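Local coordinates for protein trimethylamine-N-oxide reductase (Haemophilus influenzae, PDB 7L5I) that probably reduces S- or N-oxides such as trimethylamine N-oxide at a molybdenum centre carried by two molybdopterin guanine dinucleotide cofactors, at residues I182-L187 and H362-V366; Q195-E200 and G391-T395; W199-L203 and Y234-F238; F339-M345 and Q374-G380. All coordinates share one frame; numbering follows the deposited sequence.

How the contacts relate
All four contacts belong to the molybdopterin oxidoreductase part of the chain, and contacts 2, 3 and 4 gather round the parallel sheet of strands 262-265, 244-249, 208-212, 344-348 and 381-383. Contacts 2 and 3 both use helix 199-205 and share Trp-199 and Glu-200; their centres lie about 9 Å apart. Contact 4 is about 14 Å from contact 3, centre to centre, and touches it where Ser-201 OG meets Gly-379 N in a weak bond. Contact 1, about 18 Å from contact 4 centre to centre, pairs helices 179-187 and 359-372. Along the chain, contact 4 lies wholly between the segments of contact 2, while contact 3 starts from the same residues and closes before contact 4 opens. The arrangement is consistent with one fold unit beside the cofactor.

Contact 1: I182-L187 and H362-V366; sequences IMPHVL and HWMLV
Two helices, 179-187 and 359-372, meet side by side here through buried side chains, and the indole of Trp-363 is the surface on which Ile-182 and Val-186 rest. Both come over the same ring face. Ile-182 CD1 stands 3.9 Å from the centroid of the Trp-363 six-membered ring, 20° off its normal, while Val-186 CG2 sits 3.6 Å from the centroid of the five-membered ring; both are CH-pi contacts. With CG anti to the backbone N (chi1 -164°), Trp-363 turns one indole face to the neighbouring helix, so that residues one turn apart cover its two rings. The short helical segments run nearly parallel, at 26° with axes 10.4 Å apart, which leaves room for large side chains between them. The pair belongs to the molybdopterin oxidoreductase region, and the side chain of His-362 is about 8 Å from a bound guanine dinucleotide cofactor. Beside the indole, Met-183 bends at chi2 and chi3, bringing CE to 3.7 Å from the carbonyl O of His-362 and SD to 4.0 Å from Val-366 CG2. Leu-187 CD2 reaches Val-366 CG1 at 4.1 Å. Trp-363 NE1 is satisfied by the carbonyl O of Glu-632, and His-362 NE2 by that of Gly-349.

Contact 2: Q195-E200 and G391-T395; sequences QQTSWE and GGVPT
Gln-195 leaves its backbone with CG anti to N (chi1 176°) and then bends at chi2 (64°), a course that carries its amide to the 391-395 loop, where both ends of the amide are used. Gln-195 OE1 accepts from Gly-392 N at 2.8 Å, with the donor tilted from the carbonyl plane, and also from Gln-196 N, which lies in that plane on a lone pair. Gln-195 NE2 gives one bond to Thr-395 OG1, nearly in the amide plane and fairly straight at 163°, and another to Val-393 O at 2.9 Å, which it meets from above the carbonyl plane. Four bonds, three of them to the 391-395 loop, should fix the rotation of the amide. Next along the chain is the start of helix 199-205: Ser-198 is its N-cap, its OG accepting from Glu-200 N at 3.0 Å as well as bonding to Lys-607 O. Trp-199 N, in the first turn, donates to Gly-392 O at 2.9 Å, so the loop carbonyl satisfies an N-H at the helix start. The absence of a side chain on Gly-392 allows its close approach to Trp-199 CD1, and its positive phi also favours glycine; the indole edge lies near Gly-392 C and Val-393 N. A water bridges Trp-199 NE1 and Gly-391 O, donating to the carbonyl at 2.7 Å; a second donates to Gln-196 O, and weakly to Gly-392 O. Pro-394 CG lies 3.7 Å from Ser-198 OG.

Contact 3: W199-L203 and Y234-F238; sequences WESIL and YFKKF
An aromatic cluster of Trp-199, Tyr-234 and Phe-235 joins helix 199-205 to helix 230-240. The indole and phenol planes are almost parallel, at 3°, but slid so far apart that the rings barely overlap, and each ring is instead covered by the other residue's CB. Tyr-234 CB lies 3.5 Å from the centroid of the Trp-199 five-membered ring, and Trp-199 CB is equally near the Tyr-234 ring centroid, only 8° off its normal: a reciprocal pair of CH-pi contacts. Phe-235 meets the far end of the indole differently. There CZ2 of Trp-199 points into the phenyl face in a T-shaped pair with planes at 78° and centroids 4.8 Å apart. The segments 199-203 and 234-238 run nearly parallel, and their helices pack side by side against the same parallel sheet: Trp-199 touches Met-347 of strand 344-348, while Phe-235 and Phe-238 touch Ile-209 of strand 208-212, which lies between the two helices in sequence, as in a Rossmann-like alpha/beta arrangement. Toward the outside, Tyr-234 OH donates to Glu-200 OE2 at 2.7 Å, arriving from above the carboxylate plane. A water also donates to OE2 and is weakly bonded to Lys-237 NZ. Leu-203 divides its branches, CD1 lying at the Tyr-234 ring edge, 3.7 Å from CD1 of that ring, and CD2 packing 3.9 Å from Phe-238 CB.

Contact 4: F339-M345 and Q374-G380; sequences FASKRTM and QIGLPGG
Thr-344 N donates to Gln-374 OE1 at 2.8 Å along a nearly straight line (176°), lying in the carbonyl plane on a lone pair. The other end of the same amide, Gln-374 NE2, gives longer bonds to Phe-339 O and Lys-342 O, both 3.2 Å, and a water accepts from it and lies 2.9 Å from Ala-340 O. The Gln-374 chain, extended beyond CG (chi2 170°), thus reaches into the turn where helix 329-341 passes into strand 344-348, binding backbone groups on both sides of it. Arg-343 folds back at chi2 and chi3, so that NH1 donates to Pro-378 O at 2.7 Å, within the guanidinium plane as well as that of the carbonyl. Leu-377 CD1 lies over one face of this guanidinium, 3.9 Å from Arg-343 NH2. Two successive type II turns, 374-377 and 377-380, shape the partner loop. Close packing follows at its end: Gly-380 CA makes a CA-H...O contact of 3.4 Å with Thr-344 O, and Met-345 CE rests near Gly-380 O. The loop leads from helix 359-372 into edge strand 381-383, which pairs with strand 344-348 in the parallel sheet, while Pro-378 also touches helix 199-205.

Contact 1: I182-L187 and H362-V366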
loop_
_atom_site.group_PDB
_atom_site.type_symbol
_atom_site.label_atom_id
_atom_site.label_comp_id
_atom_site.label_asym_id
_atom_site.label_seq_id
_atom_site.Cartn_x
_atom_site.Cartn_y
_atom_site.Cartn_z
ATOM N N ILE A 182 6.763 12.855 8.090
ATOM C CA ILE A 182 7.976 13.678 8.063
ATOM C C ILE A 182 7.939 14.699 6.918
ATOM O O ILE A 182 8.437 15.819 7.083
ATOM C CB ILE A 182 9.224 12.761 8.028
ATOM C CG1 ILE A 182 10.515 13.573 8.146
ATOM C CG2 ILE A 182 9.307 11.906 6.789
ATOM C CD1 ILE A 182 10.617 14.418 9.383
ATOM N N MET A 183 7.341 14.375 5.774
ATOM C CA MET A 183 7.381 15.319 4.660
ATOM C C MET A 183 6.680 16.639 4.963
ATOM O O MET A 183 7.205 17.691 4.561
ATOM C CB MET A 183 6.819 14.662 3.394
ATOM C CG MET A 183 7.789 13.663 2.755
ATOM S SD MET A 183 9.411 14.318 2.224
ATOM C CE MET A 183 10.531 13.804 3.515
ATOM N N PRO A 184 5.548 16.687 5.678
ATOM C CA PRO A 184 5.016 18.004 6.054
ATOM C C PRO A 184 5.995 18.858 6.855
ATOM O O PRO A 184 5.968 20.090 6.706
ATOM C CB PRO A 184 3.758 17.656 6.853
ATOM C CG PRO A 184 3.284 16.377 6.217
ATOM C CD PRO A 184 4.580 15.604 5.921
ATOM N N HIS A 185 6.831 18.263 7.706
ATOM C CA HIS A 185 7.834 19.025 8.448
ATOM C C HIS A 185 8.990 19.494 7.565
ATOM O O HIS A 185 9.655 20.478 7.888
ATOM C CB HIS A 185 8.427 18.177 9.593
ATOM C CG HIS A 185 7.466 17.882 10.701
ATOM N ND1 HIS A 185 6.897 18.872 11.478
ATOM C CD2 HIS A 185 6.984 16.706 11.173
ATOM C CE1 HIS A 185 6.114 18.314 12.392
ATOM N NE2 HIS A 185 6.141 17.000 12.221
ATOM N N VAL A 186 9.285 18.760 6.494
ATOM C CA VAL A 186 10.454 19.049 5.665
ATOM C C VAL A 186 10.095 19.928 4.485
ATOM O O VAL A 186 10.868 20.818 4.117
ATOM C CB VAL A 186 11.070 17.712 5.204
ATOM C CG1 VAL A 186 12.198 17.952 4.256
ATOM C CG2 VAL A 186 11.487 16.877 6.421
ATOM N N LEU A 187 8.940 19.665 3.862
ATOM C CA LEU A 187 8.523 20.343 2.645
ATOM C C LEU A 187 7.232 21.135 2.776
ATOM O O LEU A 187 6.914 21.899 1.863
ATOM C CB LEU A 187 8.324 19.328 1.505
ATOM C CG LEU A 187 9.607 18.590 1.103
ATOM C CD1 LEU A 187 9.291 17.470 0.139
ATOM C CD2 LEU A 187 10.644 19.533 0.491
ATOM N N HIS A 362 13.265 9.041 3.411
ATOM C CA HIS A 362 12.911 10.071 2.455
ATOM C C HIS A 362 13.355 11.452 2.910
ATOM O O HIS A 362 13.585 12.319 2.057
ATOM C CB HIS A 362 11.414 10.008 2.167
ATOM C CG HIS A 362 11.045 8.755 1.453
ATOM N ND1 HIS A 362 10.487 7.669 2.093
ATOM C CD2 HIS A 362 11.286 8.360 0.180
ATOM C CE1 HIS A 362 10.321 6.687 1.223
ATOM N NE2 HIS A 362 10.796 7.083 0.052
ATOM N N TRP A 363 13.525 11.664 4.211
ATOM C CA TRP A 363 14.134 12.901 4.681
ATOM C C TRP A 363 15.540 13.033 4.119
ATOM O O TRP A 363 15.919 14.085 3.583
ATOM C CB TRP A 363 14.156 12.919 6.205
ATOM C CG TRP A 363 14.397 14.243 6.834
ATOM C CD1 TRP A 363 14.630 15.421 6.217
ATOM C CD2 TRP A 363 14.414 14.506 8.232
ATOM N NE1 TRP A 363 14.785 16.424 7.144
ATOM C CE2 TRP A 363 14.645 15.882 8.395
ATOM C CE3 TRP A 363 14.233 13.708 9.365
ATOM C CZ2 TRP A 363 14.721 16.487 9.649
ATOM C CZ3 TRP A 363 14.293 14.307 10.614
ATOM C CH2 TRP A 363 14.529 15.684 10.744
ATOM N N MET A 364 16.327 11.961 4.224
ATOM C CA MET A 364 17.679 11.973 3.693
ATOM C C MET A 364 17.680 12.000 2.165
ATOM O O MET A 364 18.570 12.612 1.565
ATOM C CB MET A 364 18.461 10.752 4.226
ATOM C CG MET A 364 19.931 10.807 3.828
ATOM S SD MET A 364 20.791 12.238 4.524
ATOM C CE MET A 364 21.912 12.642 3.167
ATOM N N LEU A 365 16.698 11.373 1.504
ATOM C CA LEU A 365 16.653 11.447 0.050
ATOM C C LEU A 365 16.439 12.891 -0.417
ATOM O O LEU A 365 17.052 13.333 -1.401
ATOM C CB LEU A 365 15.539 10.560 -0.500
ATOM C CG LEU A 365 15.531 10.445 -2.021
ATOM C CD1 LEU A 365 16.725 9.656 -2.465
ATOM C CD2 LEU A 365 14.273 9.790 -2.510
ATOM N N VAL A 366 15.530 13.618 0.247
ATOM C CA VAL A 366 15.291 15.027 -0.073
ATOM C C VAL A 366 16.527 15.864 0.232
ATOM O O VAL A 366 16.858 16.808 -0.497
ATOM C CB VAL A 366 14.060 15.534 0.695
ATOM C CG1 VAL A 366 13.945 17.035 0.576
ATOM C CG2 VAL A 366 12.845 14.861 0.147
#

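Contact 2: Q195-E200 and G391-T395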
loop_
_atom_site.group_PDB
_atom_site.type_symbol
_atom_site.label_atom_id
_atom_site.label_comp_id
_atom_site.label_asym_id
_atom_site.label_seq_id
_atom_site.Cartn_x
_atom_site.Cartn_y
_atom_site.Cartn_z
ATOM N N GLN A 195 1.098 15.173 -7.642
ATOM C CA GLN A 195 1.601 15.008 -9.007
ATOM C C GLN A 195 3.091 15.318 -9.086
ATOM O O GLN A 195 3.603 16.211 -8.392
ATOM C CB GLN A 195 0.797 15.907 -9.964
ATOM C CG GLN A 195 1.274 15.899 -11.404
ATOM C CD GLN A 195 1.151 14.558 -12.089
ATOM O OE1 GLN A 195 1.828 13.605 -11.734
ATOM N NE2 GLN A 195 0.257 14.478 -13.086
ATOM N N GLN A 196 3.784 14.568 -9.935
ATOM C CA GLN A 196 5.223 14.642 -10.113
ATOM C C GLN A 196 5.568 15.480 -11.338
ATOM O O GLN A 196 4.732 15.733 -12.205
ATOM C CB GLN A 196 5.814 13.230 -10.280
ATOM C CG GLN A 196 5.315 12.206 -9.302
ATOM C CD GLN A 196 5.975 12.371 -7.981
ATOM O OE1 GLN A 196 7.092 11.875 -7.766
ATOM N NE2 GLN A 196 5.334 13.121 -7.097
ATOM N N THR A 197 6.834 15.889 -11.414
ATOM C CA THR A 197 7.331 16.462 -12.644
ATOM C C THR A 197 6.915 15.611 -13.828
ATOM O O THR A 197 7.004 14.382 -13.794
ATOM C CB THR A 197 8.845 16.596 -12.605
ATOM O OG1 THR A 197 9.172 17.653 -11.694
ATOM C CG2 THR A 197 9.385 16.918 -14.003
ATOM N N SER A 198 6.470 16.280 -14.880
ATOM C CA SER A 198 5.976 15.582 -16.056
ATOM C C SER A 198 6.954 14.536 -16.565
ATOM O O SER A 198 8.142 14.802 -16.771
ATOM C CB SER A 198 5.696 16.561 -17.191
ATOM O OG SER A 198 5.405 15.846 -18.385
ATOM N N TRP A 199 6.410 13.366 -16.886
ATOM C CA TRP A 199 7.220 12.342 -17.549
ATOM C C TRP A 199 7.783 12.825 -18.885
ATOM O O TRP A 199 8.844 12.375 -19.298
ATOM C CB TRP A 199 6.386 11.080 -17.778
ATOM C CG TRP A 199 6.749 9.925 -16.881
ATOM C CD1 TRP A 199 5.974 9.361 -15.906
ATOM C CD2 TRP A 199 7.991 9.200 -16.882
ATOM N NE1 TRP A 199 6.661 8.319 -15.308
ATOM C CE2 TRP A 199 7.888 8.197 -15.905
ATOM C CE3 TRP A 199 9.165 9.292 -17.640
ATOM C CZ2 TRP A 199 8.938 7.298 -15.648
ATOM C CZ3 TRP A 199 10.189 8.386 -17.400
ATOM C CH2 TRP A 199 10.070 7.427 -16.400
ATOM N N GLU A 200 7.087 13.728 -19.592
ATOM C CA GLU A 200 7.674 14.253 -20.822
ATOM C C GLU A 200 8.948 15.037 -20.528
ATOM O O GLU A 200 9.896 15.015 -21.327
ATOM C CB GLU A 200 6.678 15.144 -21.569
ATOM C CG GLU A 200 5.440 14.391 -22.068
ATOM C CD GLU A 200 5.745 13.327 -23.139
ATOM O OE1 GLU A 200 6.846 13.350 -23.732
ATOM O OE2 GLU A 200 4.864 12.472 -23.402
ATOM N N GLY A 391 2.252 8.238 -11.206
ATOM C CA GLY A 391 2.719 9.588 -10.943
ATOM C C GLY A 391 3.573 10.108 -12.082
ATOM O O GLY A 391 4.412 9.394 -12.650
ATOM N N GLY A 392 3.345 11.383 -12.442
ATOM C CA GLY A 392 4.086 12.001 -13.507
ATOM C C GLY A 392 3.432 11.952 -14.863
ATOM O O GLY A 392 3.815 12.719 -15.743
ATOM N N VAL A 393 2.457 11.072 -15.065
ATOM C CA VAL A 393 1.739 11.102 -16.339
ATOM C C VAL A 393 1.015 12.432 -16.432
ATOM O O VAL A 393 0.293 12.806 -15.489
ATOM C CB VAL A 393 0.757 9.931 -16.446
ATOM C CG1 VAL A 393 -0.054 10.029 -17.741
ATOM C CG2 VAL A 393 1.545 8.631 -16.401
ATOM N N PRO A 394 1.180 13.189 -17.509
ATOM C CA PRO A 394 0.659 14.562 -17.507
ATOM C C PRO A 394 -0.837 14.633 -17.212
ATOM O O PRO A 394 -1.643 13.872 -17.753
ATOM C CB PRO A 394 0.983 15.056 -18.917
ATOM C CG PRO A 394 2.195 14.282 -19.342
ATOM C CD PRO A 394 1.989 12.901 -18.714
ATOM N N THR A 395 -1.204 15.609 -16.380
ATOM C CA THR A 395 -2.588 15.801 -15.986
ATOM C C THR A 395 -3.437 16.253 -17.167
ATOM O O THR A 395 -3.137 17.267 -17.808
ATOM C CB THR A 395 -2.682 16.833 -14.865
ATOM O OG1 THR A 395 -1.763 16.499 -13.812
ATOM C CG2 THR A 395 -4.103 16.893 -14.325
HETATM O O HOH W 1 3.135 15.484 -14.387
HETATM O O HOH W 2 5.156 6.840 -13.162
#

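Contact 3: W199-L203 and Y234-F238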
loop_
_atom_site.group_PDB
_atom_site.type_symbol
_atom_site.label_atom_id
_atom_site.label_comp_id
_atom_site.label_asym_id
_atom_site.label_seq_id
_atom_site.Cartn_x
_atom_site.Cartn_y
_atom_site.Cartn_z
ATOM N N TRP A 199 6.410 13.366 -16.886
ATOM C CA TRP A 199 7.220 12.342 -17.549
ATOM C C TRP A 199 7.783 12.825 -18.885
ATOM O O TRP A 199 8.844 12.375 -19.298
ATOM C CB TRP A 199 6.386 11.080 -17.778
ATOM C CG TRP A 199 6.749 9.925 -16.881
ATOM C CD1 TRP A 199 5.974 9.361 -15.906
ATOM C CD2 TRP A 199 7.991 9.200 -16.882
ATOM N NE1 TRP A 199 6.661 8.319 -15.308
ATOM C CE2 TRP A 199 7.888 8.197 -15.905
ATOM C CE3 TRP A 199 9.165 9.292 -17.640
ATOM C CZ2 TRP A 199 8.938 7.298 -15.648
ATOM C CZ3 TRP A 199 10.189 8.386 -17.400
ATOM C CH2 TRP A 199 10.070 7.427 -16.400
ATOM N N GLU A 200 7.087 13.728 -19.592
ATOM C CA GLU A 200 7.674 14.253 -20.822
ATOM C C GLU A 200 8.948 15.037 -20.528
ATOM O O GLU A 200 9.896 15.015 -21.327
ATOM C CB GLU A 200 6.678 15.144 -21.569
ATOM C CG GLU A 200 5.440 14.391 -22.068
ATOM C CD GLU A 200 5.745 13.327 -23.139
ATOM O OE1 GLU A 200 6.846 13.350 -23.732
ATOM O OE2 GLU A 200 4.864 12.472 -23.402
ATOM N N SER A 201 8.998 15.717 -19.386
ATOM C CA SER A 201 10.216 16.414 -18.977
ATOM C C SER A 201 11.334 15.427 -18.653
ATOM O O SER A 201 12.496 15.673 -18.986
ATOM C CB SER A 201 9.896 17.310 -17.784
ATOM O OG SER A 201 11.020 18.017 -17.282
ATOM N N ILE A 202 11.005 14.318 -17.970
ATOM C CA ILE A 202 12.005 13.291 -17.690
ATOM C C ILE A 202 12.564 12.738 -19.006
ATOM O O ILE A 202 13.782 12.637 -19.198
ATOM C CB ILE A 202 11.398 12.154 -16.847
ATOM C CG1 ILE A 202 10.773 12.661 -15.541
ATOM C CG2 ILE A 202 12.452 11.083 -16.533
ATOM C CD1 ILE A 202 11.636 13.570 -14.748
ATOM N N LEU A 203 11.673 12.366 -19.927
ATOM C CA LEU A 203 12.126 11.753 -21.171
ATOM C C LEU A 203 13.070 12.674 -21.919
ATOM O O LEU A 203 14.074 12.236 -22.473
ATOM C CB LEU A 203 10.926 11.421 -22.061
ATOM C CG LEU A 203 9.972 10.293 -21.712
ATOM C CD1 LEU A 203 8.918 10.158 -22.810
ATOM C CD2 LEU A 203 10.731 9.001 -21.552
ATOM N N TYR A 234 5.766 4.871 -19.938
ATOM C CA TYR A 234 6.816 5.888 -19.893
ATOM C C TYR A 234 8.147 5.298 -19.452
ATOM O O TYR A 234 9.201 5.653 -19.997
ATOM C CB TYR A 234 6.422 7.045 -18.971
ATOM C CG TYR A 234 5.618 8.130 -19.653
ATOM C CD1 TYR A 234 6.188 8.911 -20.657
ATOM C CD2 TYR A 234 4.310 8.402 -19.254
ATOM C CE1 TYR A 234 5.465 9.913 -21.284
ATOM C CE2 TYR A 234 3.578 9.407 -19.874
ATOM C CZ TYR A 234 4.160 10.158 -20.880
ATOM O OH TYR A 234 3.426 11.158 -21.474
ATOM N N PHE A 235 8.137 4.380 -18.474
ATOM C CA PHE A 235 9.386 3.731 -18.087
ATOM C C PHE A 235 9.990 2.969 -19.263
ATOM O O PHE A 235 11.214 2.970 -19.467
ATOM C CB PHE A 235 9.153 2.790 -16.912
ATOM C CG PHE A 235 9.226 3.475 -15.558
ATOM C CD1 PHE A 235 10.441 3.881 -15.049
ATOM C CD2 PHE A 235 8.073 3.702 -14.819
ATOM C CE1 PHE A 235 10.526 4.508 -13.831
ATOM C CE2 PHE A 235 8.137 4.338 -13.592
ATOM C CZ PHE A 235 9.371 4.755 -13.091
ATOM N N LYS A 236 9.142 2.298 -20.042
ATOM C CA LYS A 236 9.619 1.578 -21.222
ATOM C C LYS A 236 10.213 2.536 -22.248
ATOM O O LYS A 236 11.242 2.235 -22.867
ATOM C CB LYS A 236 8.476 0.764 -21.831
ATOM C CG LYS A 236 8.001 -0.400 -20.944
ATOM C CD LYS A 236 8.917 -1.603 -21.051
ATOM C CE LYS A 236 8.733 -2.288 -22.390
ATOM N NZ LYS A 236 9.552 -3.518 -22.441
ATOM N N LYS A 237 9.565 3.688 -22.459
ATOM C CA LYS A 237 10.106 4.672 -23.385
ATOM C C LYS A 237 11.450 5.179 -22.907
ATOM O O LYS A 237 12.374 5.400 -23.717
ATOM C CB LYS A 237 9.145 5.845 -23.540
ATOM C CG LYS A 237 7.906 5.555 -24.321
ATOM C CD LYS A 237 7.167 6.854 -24.598
ATOM C CE LYS A 237 5.739 6.603 -25.030
ATOM N NZ LYS A 237 4.769 7.416 -24.223
ATOM N N PHE A 238 11.578 5.420 -21.599
ATOM C CA PHE A 238 12.847 5.917 -21.094
ATOM C C PHE A 238 13.927 4.879 -21.319
ATOM O O PHE A 238 15.047 5.217 -21.736
ATOM C CB PHE A 238 12.765 6.294 -19.627
ATOM C CG PHE A 238 13.970 7.054 -19.132
ATOM C CD1 PHE A 238 14.005 8.440 -19.216
ATOM C CD2 PHE A 238 15.045 6.407 -18.591
ATOM C CE1 PHE A 238 15.088 9.148 -18.754
ATOM C CE2 PHE A 238 16.151 7.126 -18.130
ATOM C CZ PHE A 238 16.173 8.482 -18.220
HETATM O O HOH W 3 6.554 10.074 -24.893
#

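Contact 4: F339-M345 and Q374-G380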
loop_
_atom_site.group_PDB
_atom_site.type_symbol
_atom_site.label_atom_id
_atom_site.label_comp_id
_atom_site.label_asym_id
_atom_site.label_seq_id
_atom_site.Cartn_x
_atom_site.Cartn_y
_atom_site.Cartn_z
ATOM N N PHE A 339 25.583 11.345 -10.271
ATOM C CA PHE A 339 24.361 12.080 -9.953
ATOM C C PHE A 339 24.577 13.581 -10.126
ATOM O O PHE A 339 23.660 14.312 -10.515
ATOM C CB PHE A 339 23.910 11.834 -8.510
ATOM C CG PHE A 339 23.457 10.430 -8.203
ATOM C CD1 PHE A 339 23.331 9.473 -9.185
ATOM C CD2 PHE A 339 23.161 10.091 -6.901
ATOM C CE1 PHE A 339 22.916 8.167 -8.858
ATOM C CE2 PHE A 339 22.737 8.809 -6.571
ATOM C CZ PHE A 339 22.610 7.860 -7.554
ATOM N N ALA A 340 25.770 14.075 -9.762
ATOM C CA ALA A 340 26.053 15.502 -9.825
ATOM C C ALA A 340 26.444 15.954 -11.229
ATOM O O ALA A 340 26.221 17.116 -11.591
ATOM C CB ALA A 340 27.184 15.869 -8.849
ATOM N N SER A 341 27.003 15.062 -12.031
ATOM C CA SER A 341 27.495 15.435 -13.343
ATOM C C SER A 341 26.394 15.475 -14.381
ATOM O O SER A 341 26.533 16.171 -15.387
ATOM C CB SER A 341 28.571 14.439 -13.782
ATOM O OG SER A 341 27.974 13.192 -14.053
ATOM N N LYS A 342 25.317 14.736 -14.158
ATOM C CA LYS A 342 24.243 14.555 -15.112
ATOM C C LYS A 342 22.951 15.057 -14.478
ATOM O O LYS A 342 22.850 15.173 -13.264
ATOM C CB LYS A 342 24.081 13.075 -15.495
ATOM C CG LYS A 342 25.333 12.369 -15.970
ATOM C CD LYS A 342 25.892 12.967 -17.250
ATOM C CE LYS A 342 24.982 12.755 -18.451
ATOM N NZ LYS A 342 25.549 13.344 -19.708
ATOM N N ARG A 343 21.969 15.360 -15.322
ATOM C CA ARG A 343 20.630 15.698 -14.834
ATOM C C ARG A 343 19.965 14.420 -14.338
ATOM O O ARG A 343 19.712 13.501 -15.128
ATOM C CB ARG A 343 19.822 16.359 -15.941
ATOM C CG ARG A 343 18.422 16.807 -15.541
ATOM C CD ARG A 343 18.424 17.884 -14.448
ATOM N NE ARG A 343 19.296 19.009 -14.776
ATOM C CZ ARG A 343 18.983 19.992 -15.613
ATOM N NH1 ARG A 343 17.802 20.036 -16.221
ATOM N NH2 ARG A 343 19.864 20.957 -15.838
ATOM N N THR A 344 19.693 14.361 -13.034
ATOM C CA THR A 344 19.314 13.139 -12.331
ATOM C C THR A 344 17.991 13.324 -11.594
ATOM O O THR A 344 17.806 14.316 -10.884
ATOM C CB THR A 344 20.418 12.776 -11.342
ATOM O OG1 THR A 344 21.620 12.517 -12.090
ATOM C CG2 THR A 344 20.079 11.531 -10.515
ATOM N N MET A 345 17.080 12.363 -11.776
ATOM C CA MET A 345 15.832 12.292 -11.014
ATOM C C MET A 345 15.913 11.133 -10.036
ATOM O O MET A 345 16.015 9.966 -10.443
ATOM C CB MET A 345 14.626 12.122 -11.941
ATOM C CG MET A 345 13.280 12.006 -11.204
ATOM S SD MET A 345 12.845 13.416 -10.172
ATOM C CE MET A 345 12.293 14.564 -11.409
ATOM N N GLN A 374 19.284 20.156 -8.100
ATOM C CA GLN A 374 18.545 20.117 -9.359
ATOM C C GLN A 374 17.033 20.156 -9.148
ATOM O O GLN A 374 16.276 20.033 -10.115
ATOM C CB GLN A 374 18.953 18.871 -10.148
ATOM C CG GLN A 374 20.431 18.780 -10.439
ATOM C CD GLN A 374 20.807 17.429 -11.000
ATOM O OE1 GLN A 374 19.980 16.754 -11.596
ATOM N NE2 GLN A 374 22.054 17.029 -10.799
ATOM N N ILE A 375 16.592 20.357 -7.906
ATOM C CA ILE A 375 15.169 20.462 -7.598
ATOM C C ILE A 375 14.583 21.647 -8.338
ATOM O O ILE A 375 15.146 22.743 -8.306
ATOM C CB ILE A 375 14.983 20.612 -6.083
ATOM C CG1 ILE A 375 15.373 19.316 -5.364
ATOM C CG2 ILE A 375 13.548 20.987 -5.768
ATOM C CD1 ILE A 375 15.509 19.465 -3.847
ATOM N N GLY A 376 13.428 21.446 -8.991
ATOM C CA GLY A 376 12.804 22.500 -9.746
ATOM C C GLY A 376 13.305 22.698 -11.160
ATOM O O GLY A 376 12.839 23.622 -11.844
ATOM N N LEU A 377 14.260 21.878 -11.622
ATOM C CA LEU A 377 14.732 21.913 -12.993
ATOM C C LEU A 377 14.088 20.799 -13.816
ATOM O O LEU A 377 13.756 19.743 -13.277
ATOM C CB LEU A 377 16.240 21.741 -13.045
ATOM C CG LEU A 377 17.085 22.794 -12.328
ATOM C CD1 LEU A 377 18.560 22.403 -12.470
ATOM C CD2 LEU A 377 16.807 24.158 -12.914
ATOM N N PRO A 378 13.910 21.005 -15.120
ATOM C CA PRO A 378 13.414 19.915 -15.975
ATOM C C PRO A 378 14.243 18.655 -15.775
ATOM O O PRO A 378 15.463 18.695 -15.758
ATOM C CB PRO A 378 13.568 20.475 -17.393
ATOM C CG PRO A 378 13.467 21.949 -17.221
ATOM C CD PRO A 378 14.174 22.231 -15.900
ATOM N N GLY A 379 13.559 17.541 -15.556
ATOM C CA GLY A 379 14.213 16.265 -15.417
ATOM C C GLY A 379 14.984 16.045 -14.135
ATOM O O GLY A 379 15.638 15.001 -13.996
ATOM N N GLY A 380 14.936 16.982 -13.187
ATOM C CA GLY A 380 15.809 16.878 -12.039
ATOM C C GLY A 380 15.148 16.862 -10.675
ATOM O O GLY A 380 13.973 17.230 -10.524
HETATM O O HOH W 4 24.297 18.734 -10.121
#